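Local coordinates for hyperpolarization-activated (Ih) channel (Strongylocentrotus purpuratus, PDB 2PTM), which probably forms a voltage-gated, hyperpolarization-activated cation channel, of which this C-terminal region, C-linker plus cyclic nucleotide-binding domain, binds cAMP, at residues D103-E108 and V157-Y162; I118-V123 and L136-Y141; S84-R89 and D178-M183; L94-F99 and T164-S169. One frame throughout, in Å; residues are numbered along the deposited sequence.

In the fold
From the N terminus the chain runs through the C-linker helices to helix 84-93, where interaction 3 opens; its partner, the junction of helices 170-179 and 181-192, closes the widest loop, with the whole beta roll in between. Interaction 4 nests within it, strand 95-99 pairing with strand 163-169. Inside that, interaction 1 joins 104-106 to 156-159, and innermost interaction 2 brings two loops of the roll together. The loops nest and none cross. Interactions 1 and 4 sit in the two facing sheets, touching where Cys159 and Val105 meet Phe99. Interaction 2 adjoins both, whereas interaction 3 holds helices together about 17 Å from interaction 1 between nearest atoms.

Interaction 1. Residues D103-E108 and V157-Y162. With CMP (adenosine-3',5'-cyclic-monophosphate), chain C.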
loop_
_atom_site.group_PDB
_atom_site.type_symbol
_atom_site.label_atom_id
_atom_site.label_comp_id
_atom_site.label_asym_id
_atom_site.label_seq_id
_atom_site.Cartn_x
_atom_site.Cartn_y
_atom_site.Cartn_z
ATOM N N ASP A 103 16.259 15.778 -21.068
ATOM C CA ASP A 103 15.142 15.618 -20.132
ATOM C C ASP A 103 15.082 16.789 -19.154
ATOM O O ASP A 103 16.102 17.190 -18.594
ATOM C CB ASP A 103 15.282 14.341 -19.300
ATOM C CG ASP A 103 14.840 13.098 -20.036
ATOM O OD1 ASP A 103 14.321 13.212 -21.172
ATOM O OD2 ASP A 103 15.013 11.998 -19.462
ATOM N N TYR A 104 13.885 17.316 -18.928
ATOM C CA TYR A 104 13.677 18.258 -17.832
ATOM C C TYR A 104 13.344 17.503 -16.549
ATOM O O TYR A 104 12.252 16.968 -16.401
ATOM C CB TYR A 104 12.567 19.258 -18.164
ATOM C CG TYR A 104 13.003 20.338 -19.120
ATOM C CD1 TYR A 104 13.544 21.531 -18.657
ATOM C CD2 TYR A 104 12.876 20.165 -20.487
ATOM C CE1 TYR A 104 13.947 22.517 -19.536
ATOM C CE2 TYR A 104 13.270 21.139 -21.368
ATOM C CZ TYR A 104 13.804 22.309 -20.895
ATOM O OH TYR A 104 14.197 23.260 -21.800
ATOM N N VAL A 105 14.298 17.445 -15.628
ATOM C CA VAL A 105 14.064 16.814 -14.335
ATOM C C VAL A 105 13.118 17.681 -13.515
ATOM O O VAL A 105 12.265 17.174 -12.788
ATOM C CB VAL A 105 15.368 16.643 -13.558
ATOM C CG1 VAL A 105 15.127 15.857 -12.256
ATOM C CG2 VAL A 105 16.413 15.958 -14.437
ATOM N N ILE A 106 13.276 18.991 -13.655
ATOM C CA ILE A 106 12.491 19.968 -12.897
ATOM C C ILE A 106 12.065 21.096 -13.809
ATOM O O ILE A 106 12.861 21.570 -14.617
ATOM C CB ILE A 106 13.319 20.569 -11.742
ATOM C CG1 ILE A 106 13.525 19.533 -10.627
ATOM C CG2 ILE A 106 12.628 21.809 -11.154
ATOM C CD1 ILE A 106 14.400 20.057 -9.466
ATOM N N GLN A 107 10.804 21.514 -13.675
ATOM C CA GLN A 107 10.267 22.665 -14.391
ATOM C C GLN A 107 10.025 23.829 -13.432
ATOM O O GLN A 107 9.382 23.664 -12.397
ATOM C CB GLN A 107 8.938 22.291 -15.063
ATOM C CG GLN A 107 9.077 21.339 -16.240
ATOM C CD GLN A 107 9.494 22.051 -17.502
ATOM O OE1 GLN A 107 9.556 23.277 -17.539
ATOM N NE2 GLN A 107 9.782 21.288 -18.545
ATOM N N GLU A 108 10.536 25.003 -13.785
ATOM C CA GLU A 108 10.315 26.207 -12.993
ATOM C C GLU A 108 8.827 26.451 -12.799
ATOM O O GLU A 108 8.044 26.289 -13.732
ATOM C CB GLU A 108 10.951 27.410 -13.693
ATOM C CG GLU A 108 10.871 28.722 -12.930
ATOM C CD GLU A 108 9.605 29.505 -13.219
ATOM O OE1 GLU A 108 9.030 29.350 -14.321
ATOM O OE2 GLU A 108 9.188 30.284 -12.336
ATOM N N VAL A 157 15.593 22.466 -14.437
ATOM C CA VAL A 157 16.840 21.717 -14.468
ATOM C C VAL A 157 16.762 20.736 -15.624
ATOM O O VAL A 157 15.859 19.898 -15.668
ATOM C CB VAL A 157 17.065 20.953 -13.154
ATOM C CG1 VAL A 157 18.396 20.177 -13.191
ATOM C CG2 VAL A 157 17.022 21.932 -11.959
ATOM N N LYS A 158 17.705 20.854 -16.557
ATOM C CA LYS A 158 17.675 20.073 -17.790
ATOM C C LYS A 158 18.956 19.276 -17.927
ATOM O O LYS A 158 20.041 19.826 -17.795
ATOM C CB LYS A 158 17.525 21.004 -18.998
ATOM C CG LYS A 158 17.340 20.313 -20.353
ATOM C CD LYS A 158 17.158 21.370 -21.446
ATOM C CE LYS A 158 16.766 20.740 -22.794
ATOM N NZ LYS A 158 16.779 21.747 -23.890
ATOM N N CYS A 159 18.831 17.982 -18.208
ATOM C CA CYS A 159 20.002 17.127 -18.375
ATOM C C CYS A 159 20.769 17.418 -19.666
ATOM O O CYS A 159 20.179 17.493 -20.746
ATOM C CB CYS A 159 19.582 15.665 -18.391
ATOM S SG CYS A 159 18.855 15.121 -16.859
ATOM N N GLU A 160 22.088 17.547 -19.555
ATOM C CA GLU A 160 22.937 17.674 -20.733
ATOM C C GLU A 160 23.360 16.281 -21.196
ATOM O O GLU A 160 23.447 16.029 -22.384
ATOM C CB GLU A 160 24.177 18.538 -20.444
ATOM C CG GLU A 160 23.909 20.026 -20.306
ATOM C CD GLU A 160 23.841 20.730 -21.649
ATOM O OE1 GLU A 160 24.485 21.787 -21.794
ATOM O OE2 GLU A 160 23.156 20.217 -22.565
ATOM N N THR A 161 23.603 15.380 -20.243
ATOM C CA THR A 161 24.115 14.047 -20.533
ATOM C C THR A 161 23.113 13.055 -19.969
ATOM O O THR A 161 22.087 13.461 -19.436
ATOM C CB THR A 161 25.452 13.815 -19.815
ATOM O OG1 THR A 161 25.244 13.881 -18.398
ATOM C CG2 THR A 161 26.489 14.873 -20.209
ATOM N N TYR A 162 23.389 11.761 -20.088
ATOM C CA TYR A 162 22.684 10.799 -19.250
ATOM C C TYR A 162 23.026 11.156 -17.809
ATOM O O TYR A 162 24.179 11.482 -17.512
ATOM C CB TYR A 162 23.136 9.364 -19.561
ATOM C CG TYR A 162 22.294 8.704 -20.622
ATOM C CD1 TYR A 162 22.538 8.934 -21.968
ATOM C CD2 TYR A 162 21.235 7.866 -20.274
ATOM C CE1 TYR A 162 21.759 8.339 -22.945
ATOM C CE2 TYR A 162 20.450 7.276 -21.231
ATOM C CZ TYR A 162 20.714 7.515 -22.570
ATOM O OH TYR A 162 19.935 6.928 -23.532
HETATM P P CMP C . 14.225 24.121 -6.658
HETATM O O1P CMP C . 13.659 25.573 -6.741
HETATM O O2P CMP C . 13.571 23.192 -5.750
HETATM O "O5'" CMP C . 14.276 23.722 -8.216
HETATM C "C5'" CMP C . 15.284 24.084 -9.129
HETATM C "C4'" CMP C . 16.685 23.943 -8.549
HETATM O "O4'" CMP C . 17.723 24.629 -9.241
HETATM C "C3'" CMP C . 16.693 24.663 -7.222
HETATM O "O3'" CMP C . 15.775 24.335 -6.236
HETATM C "C2'" CMP C . 18.158 24.718 -6.786
HETATM O "O2'" CMP C . 18.566 23.418 -6.384
HETATM C "C1'" CMP C . 18.753 24.895 -8.224
HETATM N N9 CMP C . 19.242 26.227 -8.438
HETATM C C8 CMP C . 18.516 27.427 -8.644
HETATM N N7 CMP C . 19.316 28.485 -8.860
HETATM C C5 CMP C . 20.619 27.982 -8.773
HETATM C C6 CMP C . 21.919 28.555 -8.880
HETATM N N6 CMP C . 22.074 29.892 -9.146
HETATM N N1 CMP C . 23.012 27.750 -8.718
HETATM C C2 CMP C . 22.825 26.432 -8.479
HETATM N N3 CMP C . 21.669 25.745 -8.359
HETATM C C4 CMP C . 20.593 26.551 -8.525
#
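Val157 O is approached by two backbone donors, Val105 N at 2.9 Å and Ile106 N at 3.4 Å, both weak bonds, the second nearly straight. The return bond from Val157 N to Ile106 O is firmer, and Cys159 N meets Asp103 O almost head-on, the C=O...N angle being 160°. Beyond the sheet, Asp103 turns its carboxylate to Lys33 and to Gln100 N. The extended Lys158 chain lies over one face of the Tyr104 ring, with CG 4.1 Å from the ring centroid. With an alanine in place of Tyr104 the lysine methylenes are likely to lose the ring they lie on, leaving the chain freer to swing. On the other side of the strands Ile106 and Val157 stand side by side against the nucleotide: Ile106 CG2 is 3.9 Å from O5' and Val157 CG2 3.9 Å from O4' of cAMP. Val105 and Ile106 opposite Val157 make a classic beta bulge, here in the beta roll of a cyclic nucleotide-binding domain, in the wall of its cAMP pocket.

Interaction 2. Residues I118-V123 and L136-Y141; sequences IQQGIV and LSDGSY
Asp138 reaches across to residues 119-121 from a type II beta turn, Ser137 to Ser140, which links two strands of the cyclic nucleotide-binding beta roll. With CG anti to its own carbonyl carbon (chi1 -53°), the carboxylate is carried over the opposing backbone, and Gly121 N meets OD1 at 3.1 Å from above the carboxylate plane. The side chains of Gln120 and Asp138 cross obliquely, with amide and carboxylate planes 87° apart, almost perpendicular. They touch through carbon and oxygen, Gln120 CG lying 3.5 Å from Asp138 OD2, and a water donates to both Gln120 OE1 and that same OD2. Deeper in, Ile118 points toward the turn: CG2 packs over the Ser137-Asp138 peptide, while CD1 comes 3.9 Å from Leu136 CB. Val123 CG2 meets the same Leu136 CB, and both residues touch Phe142 as well. Leu136 also packs on Arg194, one of the residues that bind cAMP. The backbone frames these side chains at both ends. Val123 and Leu136 exchange two bonds as an antiparallel hydrogen-bonded pair, while Ile118 gives its N-H to Ser140 O and accepts from Gly139 N. At Gly121 and Gly139 a side chain would run into the preceding carbonyl oxygen. Ser137 CA approaches Gly121 O in a CA-H...O contact of 3.1 Å.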
loop_
_atom_site.group_PDB
_atom_site.type_symbol
_atom_site.label_atom_id
_atom_site.label_comp_id
_atom_site.label_asym_id
_atom_site.label_seq_id
_atom_site.Cartn_x
_atom_site.Cartn_y
_atom_site.Cartn_z
ATOM N N ILE A 118 23.321 14.294 -7.502
ATOM C CA ILE A 118 23.889 13.830 -8.763
ATOM C C ILE A 118 25.017 12.835 -8.514
ATOM O O ILE A 118 26.056 13.187 -7.947
ATOM C CB ILE A 118 24.444 15.000 -9.606
ATOM C CG1 ILE A 118 23.346 16.035 -9.888
ATOM C CG2 ILE A 118 25.042 14.495 -10.918
ATOM C CD1 ILE A 118 23.852 17.287 -10.636
ATOM N N GLN A 119 24.814 11.587 -8.919
ATOM C CA GLN A 119 25.903 10.625 -8.856
ATOM C C GLN A 119 26.795 10.897 -10.041
ATOM O O GLN A 119 27.986 11.190 -9.893
ATOM C CB GLN A 119 25.401 9.194 -8.933
ATOM C CG GLN A 119 26.554 8.176 -8.940
ATOM C CD GLN A 119 26.050 6.766 -8.939
ATOM O OE1 GLN A 119 25.452 6.306 -9.914
ATOM N NE2 GLN A 119 26.266 6.066 -7.836
ATOM N N GLN A 120 26.209 10.822 -11.231
ATOM C CA GLN A 120 26.959 11.148 -12.434
ATOM C C GLN A 120 26.112 11.889 -13.445
ATOM O O GLN A 120 24.942 11.577 -13.623
ATOM C CB GLN A 120 27.557 9.886 -13.051
ATOM C CG GLN A 120 28.936 9.576 -12.476
ATOM C CD GLN A 120 29.636 8.463 -13.208
ATOM O OE1 GLN A 120 30.681 8.673 -13.830
ATOM N NE2 GLN A 120 29.070 7.264 -13.138
ATOM N N GLY A 121 26.705 12.886 -14.091
ATOM C CA GLY A 121 26.018 13.590 -15.148
ATOM C C GLY A 121 26.173 15.091 -15.013
ATOM O O GLY A 121 26.720 15.598 -14.034
ATOM N N ILE A 122 25.674 15.799 -16.010
ATOM C CA ILE A 122 25.726 17.258 -16.020
ATOM C C ILE A 122 24.327 17.784 -16.293
ATOM O O ILE A 122 23.664 17.325 -17.221
ATOM C CB ILE A 122 26.657 17.760 -17.128
ATOM C CG1 ILE A 122 28.085 17.265 -16.875
ATOM C CG2 ILE A 122 26.597 19.271 -17.209
ATOM C CD1 ILE A 122 29.040 17.555 -18.004
ATOM N N VAL A 123 23.870 18.728 -15.474
ATOM C CA VAL A 123 22.588 19.384 -15.703
ATOM C C VAL A 123 22.779 20.894 -15.807
ATOM O O VAL A 123 23.743 21.442 -15.265
ATOM C CB VAL A 123 21.558 19.056 -14.584
ATOM C CG1 VAL A 123 21.359 17.560 -14.480
ATOM C CG2 VAL A 123 22.017 19.615 -13.249
ATOM N N LEU A 136 25.517 21.932 -13.089
ATOM C CA LEU A 136 25.895 21.157 -11.915
ATOM C C LEU A 136 26.284 19.757 -12.352
ATOM O O LEU A 136 25.807 19.270 -13.379
ATOM C CB LEU A 136 24.733 21.074 -10.922
ATOM C CG LEU A 136 24.191 22.375 -10.331
ATOM C CD1 LEU A 136 23.024 22.059 -9.408
ATOM C CD2 LEU A 136 25.288 23.129 -9.581
ATOM N N SER A 137 27.162 19.109 -11.592
ATOM C CA SER A 137 27.576 17.753 -11.962
ATOM C C SER A 137 27.850 16.877 -10.757
ATOM O O SER A 137 27.405 17.182 -9.654
ATOM C CB SER A 137 28.801 17.773 -12.879
ATOM O OG SER A 137 29.860 18.493 -12.283
ATOM N N ASP A 138 28.591 15.790 -10.988
ATOM C CA ASP A 138 28.843 14.767 -9.972
ATOM C C ASP A 138 29.093 15.365 -8.597
ATOM O O ASP A 138 30.005 16.189 -8.427
ATOM C CB ASP A 138 30.084 13.943 -10.329
ATOM C CG ASP A 138 30.036 13.346 -11.727
ATOM O OD1 ASP A 138 29.212 13.772 -12.561
ATOM O OD2 ASP A 138 30.864 12.445 -11.996
ATOM N N GLY A 139 28.317 14.925 -7.609
ATOM C CA GLY A 139 28.542 15.339 -6.235
ATOM C C GLY A 139 27.722 16.537 -5.814
ATOM O O GLY A 139 27.714 16.913 -4.643
ATOM N N SER A 140 27.029 17.152 -6.762
ATOM C CA SER A 140 26.190 18.290 -6.419
ATOM C C SER A 140 24.761 17.813 -6.162
ATOM O O SER A 140 24.467 16.617 -6.230
ATOM C CB SER A 140 26.247 19.356 -7.522
ATOM O OG SER A 140 25.673 20.565 -7.081
ATOM N N TYR A 141 23.875 18.742 -5.845
ATOM C CA TYR A 141 22.483 18.384 -5.633
ATOM C C TYR A 141 21.610 19.554 -6.045
ATOM O O TYR A 141 22.101 20.674 -6.179
ATOM C CB TYR A 141 22.230 17.966 -4.183
ATOM C CG TYR A 141 22.485 19.032 -3.136
ATOM C CD1 TYR A 141 21.693 20.170 -3.061
ATOM C CD2 TYR A 141 23.493 18.875 -2.195
ATOM C CE1 TYR A 141 21.921 21.141 -2.096
ATOM C CE2 TYR A 141 23.727 19.840 -1.219
ATOM C CZ TYR A 141 22.935 20.966 -1.176
ATOM O OH TYR A 141 23.157 21.918 -0.209
HETATM O O HOH W 1 31.506 11.502 -14.546
#

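Interaction 3. Residues S84-R89 and D178-M183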
loop_
_atom_site.group_PDB
_atom_site.type_symbol
_atom_site.label_atom_id
_atom_site.label_comp_id
_atom_site.label_asym_id
_atom_site.label_seq_id
_atom_site.Cartn_x
_atom_site.Cartn_y
_atom_site.Cartn_z
ATOM N N SER A 84 27.715 10.274 11.161
ATOM C CA SER A 84 27.574 8.971 10.498
ATOM C C SER A 84 26.126 8.490 10.452
ATOM O O SER A 84 25.703 7.854 9.480
ATOM C CB SER A 84 28.440 7.910 11.186
ATOM O OG SER A 84 29.797 8.008 10.778
ATOM N N ASN A 85 25.376 8.788 11.509
ATOM C CA ASN A 85 23.967 8.412 11.578
ATOM C C ASN A 85 23.128 9.194 10.575
ATOM O O ASN A 85 22.146 8.671 10.046
ATOM C CB ASN A 85 23.414 8.606 12.989
ATOM C CG ASN A 85 24.043 7.666 14.000
ATOM O OD1 ASN A 85 24.377 6.520 13.682
ATOM N ND2 ASN A 85 24.200 8.142 15.233
ATOM N N PHE A 86 23.502 10.452 10.337
ATOM C CA PHE A 86 22.862 11.261 9.291
ATOM C C PHE A 86 23.092 10.648 7.913
ATOM O O PHE A 86 22.141 10.417 7.163
ATOM C CB PHE A 86 23.348 12.724 9.313
ATOM C CG PHE A 86 22.806 13.572 8.166
ATOM C CD1 PHE A 86 21.518 14.089 8.210
ATOM C CD2 PHE A 86 23.582 13.845 7.056
ATOM C CE1 PHE A 86 21.010 14.850 7.169
ATOM C CE2 PHE A 86 23.088 14.619 6.009
ATOM C CZ PHE A 86 21.798 15.125 6.068
ATOM N N VAL A 87 24.352 10.383 7.580
ATOM C CA VAL A 87 24.668 9.796 6.282
ATOM C C VAL A 87 23.933 8.457 6.101
ATOM O O VAL A 87 23.334 8.199 5.060
ATOM C CB VAL A 87 26.178 9.591 6.099
ATOM C CG1 VAL A 87 26.459 8.948 4.746
ATOM C CG2 VAL A 87 26.916 10.918 6.237
ATOM N N THR A 88 23.963 7.609 7.123
ATOM C CA THR A 88 23.282 6.324 7.019
ATOM C C THR A 88 21.775 6.480 6.773
ATOM O O THR A 88 21.189 5.782 5.937
ATOM C CB THR A 88 23.546 5.446 8.253
ATOM O OG1 THR A 88 24.924 5.047 8.253
ATOM C CG2 THR A 88 22.657 4.209 8.225
ATOM N N ARG A 89 21.150 7.406 7.487
ATOM C CA ARG A 89 19.719 7.638 7.330
ATOM C C ARG A 89 19.379 8.063 5.900
ATOM O O ARG A 89 18.449 7.537 5.288
ATOM C CB ARG A 89 19.234 8.702 8.316
ATOM C CG ARG A 89 17.721 8.914 8.295
ATOM C CD ARG A 89 16.996 7.744 8.931
ATOM N NE ARG A 89 17.318 7.621 10.352
ATOM C CZ ARG A 89 16.924 6.617 11.130
ATOM N NH1 ARG A 89 16.198 5.629 10.624
ATOM N NH2 ARG A 89 17.257 6.601 12.415
ATOM N N ASP A 178 14.757 16.986 10.566
ATOM C CA ASP A 178 14.256 17.098 11.930
ATOM C C ASP A 178 15.144 16.281 12.852
ATOM O O ASP A 178 15.484 16.707 13.953
ATOM C CB ASP A 178 12.814 16.602 12.022
ATOM C CG ASP A 178 11.820 17.595 11.457
ATOM O OD1 ASP A 178 12.244 18.701 11.060
ATOM O OD2 ASP A 178 10.614 17.268 11.411
ATOM N N GLU A 179 15.520 15.098 12.385
ATOM C CA GLU A 179 16.356 14.209 13.168
ATOM C C GLU A 179 17.742 14.814 13.335
ATOM O O GLU A 179 18.378 14.647 14.374
ATOM C CB GLU A 179 16.440 12.832 12.507
ATOM C CG GLU A 179 17.039 11.758 13.392
ATOM C CD GLU A 179 16.882 10.366 12.819
ATOM O OE1 GLU A 179 16.531 10.252 11.624
ATOM O OE2 GLU A 179 17.116 9.388 13.566
ATOM N N PHE A 180 18.197 15.536 12.316
ATOM C CA PHE A 180 19.517 16.161 12.353
ATOM C C PHE A 180 19.456 17.647 11.978
ATOM O O PHE A 180 19.805 18.023 10.860
ATOM C CB PHE A 180 20.481 15.406 11.429
ATOM C CG PHE A 180 20.613 13.942 11.760
ATOM C CD1 PHE A 180 21.529 13.511 12.709
ATOM C CD2 PHE A 180 19.813 13.000 11.133
ATOM C CE1 PHE A 180 21.646 12.163 13.024
ATOM C CE2 PHE A 180 19.924 11.654 11.439
ATOM C CZ PHE A 180 20.842 11.236 12.387
ATOM N N PRO A 181 19.037 18.500 12.930
ATOM C CA PRO A 181 18.763 19.918 12.662
ATOM C C PRO A 181 19.985 20.673 12.143
ATOM O O PRO A 181 19.832 21.610 11.361
ATOM C CB PRO A 181 18.346 20.467 14.033
ATOM C CG PRO A 181 18.019 19.252 14.867
ATOM C CD PRO A 181 18.927 18.180 14.363
ATOM N N ALA A 182 21.176 20.273 12.575
ATOM C CA ALA A 182 22.405 20.913 12.111
ATOM C C ALA A 182 22.488 20.906 10.587
ATOM O O ALA A 182 23.001 21.850 9.980
ATOM C CB ALA A 182 23.625 20.234 12.714
ATOM N N MET A 183 21.972 19.841 9.975
ATOM C CA MET A 183 21.980 19.720 8.521
ATOM C C MET A 183 20.914 20.561 7.802
ATOM O O MET A 183 21.063 20.870 6.617
ATOM C CB MET A 183 21.895 18.256 8.094
ATOM C CG MET A 183 23.205 17.704 7.547
ATOM S SD MET A 183 24.611 17.833 8.665
ATOM C CE MET A 183 24.217 16.556 9.861
#
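Arg89 and Glu179 form a salt bridge, with NH2 3.0 Å from OE2 in a weak, bent bond (129° at the hydrogen). The two side chains cross at about a right angle, and the guanidinium plane is turned 31° from the carboxylate. The same OE2 accepts a hydrogen bond from Phe111 N of the third subunit, and Glu179 O accepts from Arg152 there, which ties this corner to the subunit interface. Bends at chi2 and chi3 of Arg89 fold its chain round to the acid. The contact joins helix 84-93, just ahead of the beta roll, to the break between helices 170-179 and 181-192 on its C-terminal side. Phe180 occupies that break, the first residue to leave helical geometry, while Phe180 O accepts Met183 N. Apolar groups meet beside this. Phe86 offers its edge to the face of Phe180 in an offset edge-to-face pair, planes 80° apart, and Phe86 CB stands over the Phe180 ring 3.8 Å from its centroid. Met183 CG lies over one face of Phe86, 3.5 Å from the ring centroid, and Met183 SD, over the same face at 4.5 Å from that centroid, adds a Met-aromatic contact.

Interaction 4. Residues L94-F99 and T164-S169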
loop_
_atom_site.group_PDB
_atom_site.type_symbol
_atom_site.label_atom_id
_atom_site.label_comp_id
_atom_site.label_asym_id
_atom_site.label_seq_id
_atom_site.Cartn_x
_atom_site.Cartn_y
_atom_site.Cartn_z
ATOM N N LEU A 94 17.357 7.149 -0.074
ATOM C CA LEU A 94 17.531 7.622 -1.450
ATOM C C LEU A 94 16.890 6.672 -2.469
ATOM O O LEU A 94 16.882 5.463 -2.270
ATOM C CB LEU A 94 19.017 7.802 -1.767
ATOM C CG LEU A 94 19.768 8.905 -1.020
ATOM C CD1 LEU A 94 21.241 8.882 -1.412
ATOM C CD2 LEU A 94 19.155 10.267 -1.317
ATOM N N GLU A 95 16.348 7.221 -3.555
ATOM C CA GLU A 95 15.812 6.408 -4.647
ATOM C C GLU A 95 16.621 6.635 -5.917
ATOM O O GLU A 95 16.816 7.769 -6.334
ATOM C CB GLU A 95 14.347 6.756 -4.912
ATOM C CG GLU A 95 13.399 6.257 -3.833
ATOM C CD GLU A 95 13.246 4.746 -3.850
ATOM O OE1 GLU A 95 13.408 4.145 -4.931
ATOM O OE2 GLU A 95 12.964 4.161 -2.784
ATOM N N PHE A 96 17.089 5.559 -6.536
ATOM C CA PHE A 96 17.878 5.678 -7.766
ATOM C C PHE A 96 16.994 6.096 -8.937
ATOM O O PHE A 96 15.910 5.546 -9.134
ATOM C CB PHE A 96 18.540 4.339 -8.070
ATOM C CG PHE A 96 19.442 4.362 -9.265
ATOM C CD1 PHE A 96 20.567 5.166 -9.284
ATOM C CD2 PHE A 96 19.175 3.568 -10.366
ATOM C CE1 PHE A 96 21.413 5.177 -10.379
ATOM C CE2 PHE A 96 20.024 3.571 -11.467
ATOM C CZ PHE A 96 21.139 4.383 -11.474
ATOM N N GLU A 97 17.443 7.076 -9.708
ATOM C CA GLU A 97 16.692 7.527 -10.879
ATOM C C GLU A 97 17.683 7.754 -11.997
ATOM O O GLU A 97 18.818 8.147 -11.744
ATOM C CB GLU A 97 15.926 8.833 -10.593
ATOM C CG GLU A 97 14.779 8.682 -9.571
ATOM C CD GLU A 97 13.902 9.916 -9.468
ATOM O OE1 GLU A 97 13.644 10.562 -10.505
ATOM O OE2 GLU A 97 13.463 10.238 -8.348
ATOM N N VAL A 98 17.259 7.502 -13.229
ATOM C CA VAL A 98 18.099 7.789 -14.385
ATOM C C VAL A 98 17.305 8.684 -15.310
ATOM O O VAL A 98 16.106 8.449 -15.515
ATOM C CB VAL A 98 18.497 6.491 -15.144
ATOM C CG1 VAL A 98 19.023 6.827 -16.534
ATOM C CG2 VAL A 98 19.534 5.698 -14.357
ATOM N N PHE A 99 17.965 9.714 -15.848
ATOM C CA PHE A 99 17.384 10.588 -16.861
ATOM C C PHE A 99 18.303 10.661 -18.092
ATOM O O PHE A 99 19.492 10.324 -18.025
ATOM C CB PHE A 99 17.127 12.005 -16.303
ATOM C CG PHE A 99 15.973 12.089 -15.327
ATOM C CD1 PHE A 99 14.697 12.461 -15.759
ATOM C CD2 PHE A 99 16.166 11.821 -13.980
ATOM C CE1 PHE A 99 13.633 12.541 -14.879
ATOM C CE2 PHE A 99 15.106 11.901 -13.076
ATOM C CZ PHE A 99 13.830 12.265 -13.529
ATOM N N THR A 164 22.606 9.943 -13.661
ATOM C CA THR A 164 22.176 9.022 -12.632
ATOM C C THR A 164 22.065 9.835 -11.353
ATOM O O THR A 164 23.031 10.458 -10.910
ATOM C CB THR A 164 23.158 7.860 -12.484
ATOM O OG1 THR A 164 24.467 8.381 -12.243
ATOM C CG2 THR A 164 23.202 7.052 -13.768
ATOM N N LEU A 165 20.866 9.846 -10.790
ATOM C CA LEU A 165 20.538 10.682 -9.642
ATOM C C LEU A 165 20.025 9.810 -8.508
ATOM O O LEU A 165 19.580 8.673 -8.735
ATOM C CB LEU A 165 19.430 11.680 -10.019
ATOM C CG LEU A 165 19.643 12.492 -11.295
ATOM C CD1 LEU A 165 18.430 13.367 -11.588
ATOM C CD2 LEU A 165 20.900 13.338 -11.142
ATOM N N PHE A 166 20.084 10.336 -7.289
ATOM C CA PHE A 166 19.408 9.712 -6.160
ATOM C C PHE A 166 18.488 10.747 -5.562
ATOM O O PHE A 166 18.944 11.830 -5.173
ATOM C CB PHE A 166 20.421 9.237 -5.124
ATOM C CG PHE A 166 21.183 8.018 -5.557
ATOM C CD1 PHE A 166 20.708 6.750 -5.262
ATOM C CD2 PHE A 166 22.352 8.140 -6.286
ATOM C CE1 PHE A 166 21.408 5.620 -5.661
ATOM C CE2 PHE A 166 23.056 7.016 -6.698
ATOM C CZ PHE A 166 22.581 5.756 -6.392
ATOM N N SER A 167 17.193 10.446 -5.512
ATOM C CA SER A 167 16.240 11.435 -5.015
ATOM C C SER A 167 15.873 11.177 -3.559
ATOM O O SER A 167 15.968 10.046 -3.081
ATOM C CB SER A 167 14.981 11.455 -5.886
ATOM O OG SER A 167 14.337 10.189 -5.877
ATOM N N LEU A 168 15.475 12.242 -2.861
ATOM C CA LEU A 168 14.955 12.151 -1.505
ATOM C C LEU A 168 13.602 12.858 -1.500
ATOM O O LEU A 168 13.526 14.041 -1.823
ATOM C CB LEU A 168 15.902 12.871 -0.539
ATOM C CG LEU A 168 15.712 12.667 0.960
ATOM C CD1 LEU A 168 16.025 11.224 1.343
ATOM C CD2 LEU A 168 16.635 13.643 1.699
ATOM N N SER A 169 12.541 12.146 -1.130
ATOM C CA SER A 169 11.187 12.693 -1.181
ATOM C C SER A 169 11.010 13.798 -0.148
ATOM O O SER A 169 11.780 13.888 0.800
ATOM C CB SER A 169 10.174 11.587 -0.904
ATOM O OG SER A 169 10.250 11.201 0.458
#
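Phe166 carries Phe96 on one face: CD1 of Phe96 sits 3.5 Å above the Phe166 plane, toward the rim. The two rings are oblique, 52° apart in plane with centroids separated by 5.3 Å. Phe96, with CG anti to the backbone N (chi1 -176°), also brings CE1 against Thr164 CB. Leu94 crosses Phe166 at about a right angle, with CD1 at 3.8 Å from Phe166 CB, and both pack on Leu72 of helix 70-75. The aromatic side of this sheet thus faces the helices, for Val98, beside Thr164, packs on Tyr37 and Tyr40. Strands 95-99 and 163-169 are antiparallel neighbours in one sheet of the beta roll, joined by reciprocal bonds at two hydrogen-bonded pairs, Glu95 with Ser167 and Glu97 with Leu165. Ser169, at the strand's end, N-caps the following helix. On the sheet's other side Phe99 CD2 meets Leu165 CD1 at 3.6 Å. There Ser167 OG donates a short 2.6 Å bond to Glu97 OE2 on its anti side, and this oxygen also forms a salt bridge with Arg114. Replacing Glu97 with a leucine would probably leave Arg114 without this countercharge and Ser167 OG without its carboxylate acceptor. The Glu97 chain is extended beyond CG, which carries OE2 across to the neighbouring strand, beside Ser167, two residues on from Glu97's own partner Leu165.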